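Local coordinates for protein cpftsy (Physcomitrella patens, PDB 4AK9) that probably acts as the chloroplast signal recognition particle receptor, a SIMIBI GTPase that takes part in protein transport during chloroplast biogenesis, at residues T38-L42 against D43-S47; E164-A167 against Q168-G171; D308-S311 against F312-L316. One frame throughout, in Å; residues are numbered along the deposited sequence.

Contact 1. Residues T38-L42 against D43-S47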
loop_
_atom_site.group_PDB
_atom_site.type_symbol
_atom_site.label_atom_id
_atom_site.label_comp_id
_atom_site.label_asym_id
_atom_site.label_seq_id
_atom_site.Cartn_x
_atom_site.Cartn_y
_atom_site.Cartn_z
ATOM N N THR A 38 -10.842 8.394 22.052
ATOM C CA THR A 38 -11.820 9.037 22.937
ATOM C C THR A 38 -13.116 8.230 22.981
ATOM O O THR A 38 -13.895 8.344 23.927
ATOM C CB THR A 38 -12.135 10.499 22.539
ATOM O OG1 THR A 38 -12.953 10.535 21.353
ATOM C CG2 THR A 38 -10.852 11.280 22.321
ATOM N N TYR A 39 -13.353 7.410 21.961
ATOM C CA TYR A 39 -14.540 6.560 21.959
ATOM C C TYR A 39 -14.277 5.204 22.582
ATOM O O TYR A 39 -15.165 4.338 22.608
ATOM C CB TYR A 39 -15.092 6.373 20.540
ATOM C CG TYR A 39 -15.564 7.666 19.926
ATOM C CD1 TYR A 39 -16.759 8.256 20.328
ATOM C CD2 TYR A 39 -14.810 8.307 18.956
ATOM C CE1 TYR A 39 -17.189 9.451 19.772
ATOM C CE2 TYR A 39 -15.230 9.498 18.390
ATOM C CZ TYR A 39 -16.421 10.068 18.800
ATOM O OH TYR A 39 -16.836 11.257 18.232
ATOM N N TRP A 40 -13.055 5.001 23.074
ATOM C CA TRP A 40 -12.703 3.697 23.621
ATOM C C TRP A 40 -13.380 3.415 24.978
ATOM O O TRP A 40 -13.399 4.268 25.881
ATOM C CB TRP A 40 -11.191 3.506 23.763
ATOM C CG TRP A 40 -10.880 2.108 24.186
ATOM C CD1 TRP A 40 -10.736 1.015 23.376
ATOM C CD2 TRP A 40 -10.769 1.625 25.533
ATOM N NE1 TRP A 40 -10.483 -0.105 24.136
ATOM C CE2 TRP A 40 -10.520 0.243 25.464
ATOM C CE3 TRP A 40 -10.844 2.240 26.796
ATOM C CZ2 TRP A 40 -10.333 -0.548 26.611
ATOM C CZ3 TRP A 40 -10.671 1.460 27.932
ATOM C CH2 TRP A 40 -10.427 0.085 27.837
ATOM N N ASN A 41 -13.935 2.210 25.075
ATOM C CA ASN A 41 -14.405 1.622 26.321
ATOM C C ASN A 41 -14.398 0.112 26.124
ATOM O O ASN A 41 -14.223 -0.369 24.996
ATOM C CB ASN A 41 -15.800 2.144 26.676
ATOM C CG ASN A 41 -16.841 1.796 25.632
ATOM O OD1 ASN A 41 -17.119 0.615 25.389
ATOM N ND2 ASN A 41 -17.425 2.819 25.012
ATOM N N LEU A 42 -14.611 -0.642 27.197
ATOM C CA LEU A 42 -14.431 -2.093 27.167
ATOM C C LEU A 42 -15.433 -2.842 26.307
ATOM O O LEU A 42 -15.140 -3.937 25.791
ATOM C CB LEU A 42 -14.486 -2.667 28.589
ATOM C CG LEU A 42 -13.247 -2.448 29.449
ATOM C CD1 LEU A 42 -13.554 -2.819 30.923
ATOM C CD2 LEU A 42 -12.077 -3.268 28.918
ATOM N N ASP A 43 -16.617 -2.259 26.175
ATOM C CA ASP A 43 -17.702 -2.868 25.412
ATOM C C ASP A 43 -17.350 -2.798 23.936
ATOM O O ASP A 43 -17.436 -3.800 23.216
ATOM C CB ASP A 43 -19.016 -2.118 25.667
ATOM C CG ASP A 43 -20.204 -2.731 24.933
ATOM O OD1 ASP A 43 -20.325 -3.991 24.878
ATOM O OD2 ASP A 43 -21.023 -1.929 24.418
ATOM N N GLU A 44 -16.952 -1.608 23.498
ATOM C CA GLU A 44 -16.613 -1.407 22.099
ATOM C C GLU A 44 -15.125 -1.623 21.827
ATOM O O GLU A 44 -14.676 -1.317 20.705
ATOM C CB GLU A 44 -17.059 -0.010 21.644
ATOM C CG GLU A 44 -18.586 0.111 21.471
ATOM C CD GLU A 44 -19.106 1.528 21.662
ATOM O OE1 GLU A 44 -19.225 1.962 22.831
ATOM O OE2 GLU A 44 -19.409 2.207 20.650
ATOM N N SER A 45 -14.373 -2.169 22.801
ATOM C CA SER A 45 -12.907 -2.215 22.657
ATOM C C SER A 45 -12.521 -2.873 21.347
ATOM O O SER A 45 -11.786 -2.293 20.538
ATOM C CB SER A 45 -12.209 -2.938 23.801
ATOM O OG SER A 45 -10.837 -2.586 23.796
ATOM N N GLU A 46 -13.057 -4.066 21.114
ATOM C CA GLU A 46 -12.706 -4.820 19.918
ATOM C C GLU A 46 -13.031 -4.086 18.618
ATOM O O GLU A 46 -12.233 -4.122 17.675
ATOM C CB GLU A 46 -13.312 -6.221 19.951
ATOM C CG GLU A 46 -12.733 -7.097 21.063
ATOM C CD GLU A 46 -11.262 -7.464 20.842
ATOM O OE1 GLU A 46 -10.379 -6.571 20.899
ATOM O OE2 GLU A 46 -10.981 -8.666 20.616
ATOM N N SER A 47 -14.166 -3.392 18.586
ATOM C CA SER A 47 -14.563 -2.565 17.443
ATOM C C SER A 47 -13.613 -1.385 17.227
ATOM O O SER A 47 -13.241 -1.058 16.071
ATOM C CB SER A 47 -15.989 -2.025 17.635
ATOM O OG SER A 47 -16.938 -3.081 17.574
#
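W40 and N41 turn their side chains to meet S45 and E44 through two different first torsions. In W40 the CG lies anti to the backbone N (chi1 -174°), and the indole swings across the turn to S45. In N41 the CG sits between the backbone N and the carbonyl carbon (chi1 61°), which turns the amide toward the start of the next helix, where D43 and E44 lie. The indole meets S45 with its pyrrole N-H. W40 NE1 donates to S45 OG at 2.5 Å, a short distance whose exact value deserves caution. The hydroxyl lies near the ring edge, somewhat tilted from the ring plane. S45 is buried, and this bond gives its OG a polar partner. The same approach brings S45 CB to 3.3 Å from W40 NE1. The amide of N41 works with both of its ends. Its OD1 takes a nearly straight bond from the backbone, with E44 N at 2.9 Å. A weak, bent bond from D43 N reaches the same OD1 at 3.0 Å. The other end, N41 ND2, donates to E44 OE1 at 3.0 Å, again nearly straight. The carboxylate oxygen lies close to the amide plane, but the N-H meets it from above the carboxylate plane. The amide and carboxylate planes are turned 47° against each other. This grip holds the amide in one rotation. I77 of helix 63-78 touches W40, L42 and S45. E46 forms salt bridges to R74 and to R210 of the second subunit. The pairing of N41 OD1 with D43 N, weak here, is that of an Asx turn, and it leads into helix 45-58 at its N-cap residue E44. The whole is a helix-to-helix turn at one end of the SRP54-type helical bundle.

Contact 2. Residues E164-A167 against Q168-G171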
loop_
_atom_site.group_PDB
_atom_site.type_symbol
_atom_site.label_atom_id
_atom_site.label_comp_id
_atom_site.label_asym_id
_atom_site.label_seq_id
_atom_site.Cartn_x
_atom_site.Cartn_y
_atom_site.Cartn_z
ATOM N N GLU A 164 28.798 13.137 -11.437
ATOM C CA GLU A 164 29.875 14.124 -11.577
ATOM C C GLU A 164 29.445 15.490 -11.029
ATOM O O GLU A 164 30.217 16.200 -10.376
ATOM C CB GLU A 164 30.277 14.235 -13.052
ATOM C CG GLU A 164 31.666 14.805 -13.295
ATOM C CD GLU A 164 32.161 14.540 -14.710
ATOM O OE1 GLU A 164 31.331 14.168 -15.577
ATOM O OE2 GLU A 164 33.383 14.695 -14.947
ATOM N N VAL A 165 28.184 15.843 -11.251
ATOM C CA VAL A 165 27.665 17.093 -10.725
ATOM C C VAL A 165 27.650 17.086 -9.199
ATOM O O VAL A 165 28.008 18.070 -8.544
ATOM C CB VAL A 165 26.258 17.384 -11.286
ATOM C CG1 VAL A 165 25.747 18.704 -10.764
ATOM C CG2 VAL A 165 26.293 17.397 -12.820
ATOM N N TRP A 166 27.249 15.955 -8.629
ATOM C CA TRP A 166 27.258 15.831 -7.184
ATOM C C TRP A 166 28.664 15.841 -6.629
ATOM O O TRP A 166 28.900 16.357 -5.512
ATOM C CB TRP A 166 26.526 14.562 -6.756
ATOM C CG TRP A 166 25.043 14.728 -6.839
ATOM C CD1 TRP A 166 24.216 14.261 -7.816
ATOM C CD2 TRP A 166 24.224 15.469 -5.935
ATOM N NE1 TRP A 166 22.918 14.625 -7.548
ATOM C CE2 TRP A 166 22.900 15.377 -6.408
ATOM C CE3 TRP A 166 24.482 16.184 -4.760
ATOM C CZ2 TRP A 166 21.837 15.970 -5.745
ATOM C CZ3 TRP A 166 23.433 16.774 -4.110
ATOM C CH2 TRP A 166 22.119 16.664 -4.603
ATOM N N ALA A 167 29.605 15.276 -7.379
ATOM C CA ALA A 167 30.991 15.257 -6.903
ATOM C C ALA A 167 31.451 16.707 -6.766
ATOM O O ALA A 167 32.043 17.111 -5.749
ATOM C CB ALA A 167 31.877 14.493 -7.872
ATOM N N GLN A 168 31.107 17.500 -7.775
ATOM C CA GLN A 168 31.458 18.930 -7.795
ATOM C C GLN A 168 30.827 19.738 -6.678
ATOM O O GLN A 168 31.526 20.478 -5.967
ATOM C CB GLN A 168 31.098 19.555 -9.144
ATOM C CG GLN A 168 32.051 19.156 -10.250
ATOM C CD GLN A 168 33.453 19.731 -10.030
ATOM O OE1 GLN A 168 33.639 20.952 -10.006
ATOM N NE2 GLN A 168 34.443 18.844 -9.860
ATOM N N ARG A 169 29.515 19.603 -6.510
ATOM C CA ARG A 169 28.814 20.312 -5.449
ATOM C C ARG A 169 29.367 19.969 -4.072
ATOM O O ARG A 169 29.391 20.817 -3.154
ATOM C CB ARG A 169 27.321 19.968 -5.514
ATOM C CG ARG A 169 26.463 20.622 -4.454
ATOM C CD ARG A 169 24.982 20.439 -4.794
ATOM N NE ARG A 169 24.752 20.734 -6.208
ATOM C CZ ARG A 169 24.071 19.963 -7.048
ATOM N NH1 ARG A 169 23.486 18.840 -6.627
ATOM N NH2 ARG A 169 23.948 20.333 -8.313
ATOM N N THR A 170 29.822 18.726 -3.919
ATOM C CA THR A 170 30.229 18.293 -2.593
ATOM C C THR A 170 31.720 18.331 -2.399
ATOM O O THR A 170 32.197 18.113 -1.282
ATOM C CB THR A 170 29.746 16.867 -2.269
ATOM O OG1 THR A 170 30.249 15.964 -3.264
ATOM C CG2 THR A 170 28.229 16.819 -2.226
ATOM N N GLY A 171 32.470 18.587 -3.461
ATOM C CA GLY A 171 33.918 18.624 -3.325
ATOM C C GLY A 171 34.515 17.231 -3.202
ATOM O O GLY A 171 35.563 17.043 -2.587
HETATM O O HOH W 1 33.199 16.346 -10.538
#
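Q168 N and R169 N bond back to E164 O and V165 O, each at 3.0 Å, as the last turns of helix 158-170 run into G171 with positive phi (75°). G171 is the C-prime residue of a Schellman motif, in which S172 N turns back to A167 O and G171 N bonds weakly to Q168 O. The main side-chain contact is a cation-pi pair one turn apart. R169 lies alongside W166 and bends at chi3, which brings its guanidinium over one face of the indole. R169 CZ is 4.4 Å from the centroid of the six-membered ring. The planes are 79° apart, with the guanidinium edge-on and NH1 nearest the ring. R169 NH2 meets V165 CG1 at 3.4 Å. I301 also touches W166 and R169, and W166 touches T130 of a probable P-loop. A water joins E164 O to Q168 NE2, at 3.0 Å from the first and 2.9 Å from the second. At the helix end W166 O accepts two bonds from T170, with T170 OG1 at 2.7 Å and T170 N reaching it from the opposite face of the carbonyl plane.

Contact 3. Residues D308-S311 against F312-L316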
loop_
_atom_site.group_PDB
_atom_site.type_symbol
_atom_site.label_atom_id
_atom_site.label_comp_id
_atom_site.label_asym_id
_atom_site.label_seq_id
_atom_site.Cartn_x
_atom_site.Cartn_y
_atom_site.Cartn_z
ATOM N N ASP A 308 16.433 7.475 13.420
ATOM C CA ASP A 308 16.386 7.129 14.834
ATOM C C ASP A 308 14.946 6.767 15.180
ATOM O O ASP A 308 14.030 7.542 14.911
ATOM C CB ASP A 308 16.845 8.305 15.701
ATOM C CG ASP A 308 16.698 8.021 17.171
ATOM O OD1 ASP A 308 17.459 7.160 17.684
ATOM O OD2 ASP A 308 15.822 8.631 17.830
ATOM N N ALA A 309 14.757 5.597 15.782
ATOM C CA ALA A 309 13.420 5.051 16.012
ATOM C C ALA A 309 12.589 5.947 16.930
ATOM O O ALA A 309 11.442 6.231 16.667
ATOM C CB ALA A 309 13.528 3.660 16.594
ATOM N N GLN A 310 13.178 6.410 18.026
ATOM C CA GLN A 310 12.409 7.311 18.887
ATOM C C GLN A 310 11.982 8.617 18.187
ATOM O O GLN A 310 10.834 9.047 18.313
ATOM C CB GLN A 310 13.146 7.584 20.199
ATOM C CG GLN A 310 12.239 8.181 21.270
ATOM C CD GLN A 310 11.023 7.320 21.569
ATOM O OE1 GLN A 310 11.144 6.185 22.049
ATOM N NE2 GLN A 310 9.828 7.857 21.278
ATOM N N SER A 311 12.894 9.241 17.450
ATOM C CA SER A 311 12.560 10.477 16.731
ATOM C C SER A 311 11.462 10.245 15.714
ATOM O O SER A 311 10.584 11.092 15.521
ATOM C CB SER A 311 13.785 10.991 15.981
ATOM O OG SER A 311 14.882 11.085 16.881
ATOM N N PHE A 312 11.523 9.100 15.048
ATOM C CA PHE A 312 10.517 8.769 14.053
ATOM C C PHE A 312 9.153 8.626 14.712
ATOM O O PHE A 312 8.147 9.171 14.225
ATOM C CB PHE A 312 10.922 7.475 13.334
ATOM C CG PHE A 312 9.880 6.933 12.407
ATOM C CD1 PHE A 312 9.662 7.511 11.162
ATOM C CD2 PHE A 312 9.105 5.829 12.782
ATOM C CE1 PHE A 312 8.673 6.985 10.300
ATOM C CE2 PHE A 312 8.114 5.298 11.913
ATOM C CZ PHE A 312 7.922 5.889 10.670
ATOM N N VAL A 313 9.105 7.908 15.836
ATOM C CA VAL A 313 7.830 7.675 16.489
ATOM C C VAL A 313 7.259 9.018 16.969
ATOM O O VAL A 313 6.056 9.302 16.807
ATOM C CB VAL A 313 7.947 6.663 17.668
ATOM C CG1 VAL A 313 6.619 6.579 18.437
ATOM C CG2 VAL A 313 8.339 5.272 17.128
ATOM N N ASP A 314 8.125 9.859 17.518
ATOM C CA ASP A 314 7.697 11.209 17.928
ATOM C C ASP A 314 7.222 12.110 16.770
ATOM O O ASP A 314 6.388 12.997 16.959
ATOM C CB ASP A 314 8.811 11.901 18.700
ATOM C CG ASP A 314 9.083 11.242 20.051
ATOM O OD1 ASP A 314 8.177 10.573 20.601
ATOM O OD2 ASP A 314 10.216 11.409 20.553
ATOM N N ALA A 315 7.751 11.880 15.573
ATOM C CA ALA A 315 7.302 12.607 14.395
ATOM C C ALA A 315 5.920 12.153 13.911
ATOM O O ALA A 315 5.137 12.962 13.413
ATOM C CB ALA A 315 8.334 12.504 13.275
ATOM N N LEU A 316 5.619 10.870 14.050
ATOM C CA LEU A 316 4.304 10.348 13.685
ATOM C C LEU A 316 3.258 10.675 14.733
ATOM O O LEU A 316 2.103 10.941 14.403
ATOM C CB LEU A 316 4.360 8.837 13.574
ATOM C CG LEU A 316 5.275 8.285 12.489
ATOM C CD1 LEU A 316 4.918 6.825 12.248
ATOM C CD2 LEU A 316 5.111 9.091 11.258
#
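Backbone bonds from F312 N to D308 O, V313 N to A309 O, D314 N to Q310 O and A315 N to S311 O link the two segments as successive turns of one helix. Their lengths lie between 2.9 and 3.0 Å. Capping bonds start that helix. D308 is the N-cap, and its OD2 accepts from both S311 N at 3.0 Å and S311 OG at 2.8 Å. Both donors come on the anti side of the carboxylate. This double grip fixes the rotation of D308. One side-chain bond spans a turn. Q310 bends at chi2 (56°), which carries its amide along the helix toward D314. Q310 NE2 then donates to D314 OD1 at 3.2 Å. The oxygen lies near the amide plane, while the N-H arrives from above the carboxylate plane, and the two planes are 40° apart. D314 OD1 also has a weak, long ion pair with K93. With an alanine at D314, the amide of Q310 is likely to lose this acceptor and be freer to turn, and K93 its weak partner. Packing comes next. A309, Q310 and F312 touch helix 85-101. F312 also meets helix 280-288, and F23 edge-to-face. L316 rests on helix 24-30, so the last helix, just after strand 304-306, packs among helix 280-288 of the GTPase part and the N-terminal helices 24-30 and 85-101.

How the contacts relate
The contacts follow one another along the chain in numerical order and do not touch. Contact 1 and contact 2 lie on opposite sides of the chain's centre, with their centres about 56 Å apart. Contact 3 lies between the two, its centre about 27 Å from that of contact 1 and about 31 Å from that of contact 2. Contact 1 belongs to the SRP54-type helical bundle; contacts 2 and 3 are in the GTPase domain. Contact 2 closes the helix before edge strand 173-175, while contact 3 follows the other edge strand, 304-306. Helix 309-316 packs on helix 85-101, so contact 3 probably lies where the GTPase domain meets the helical bundle.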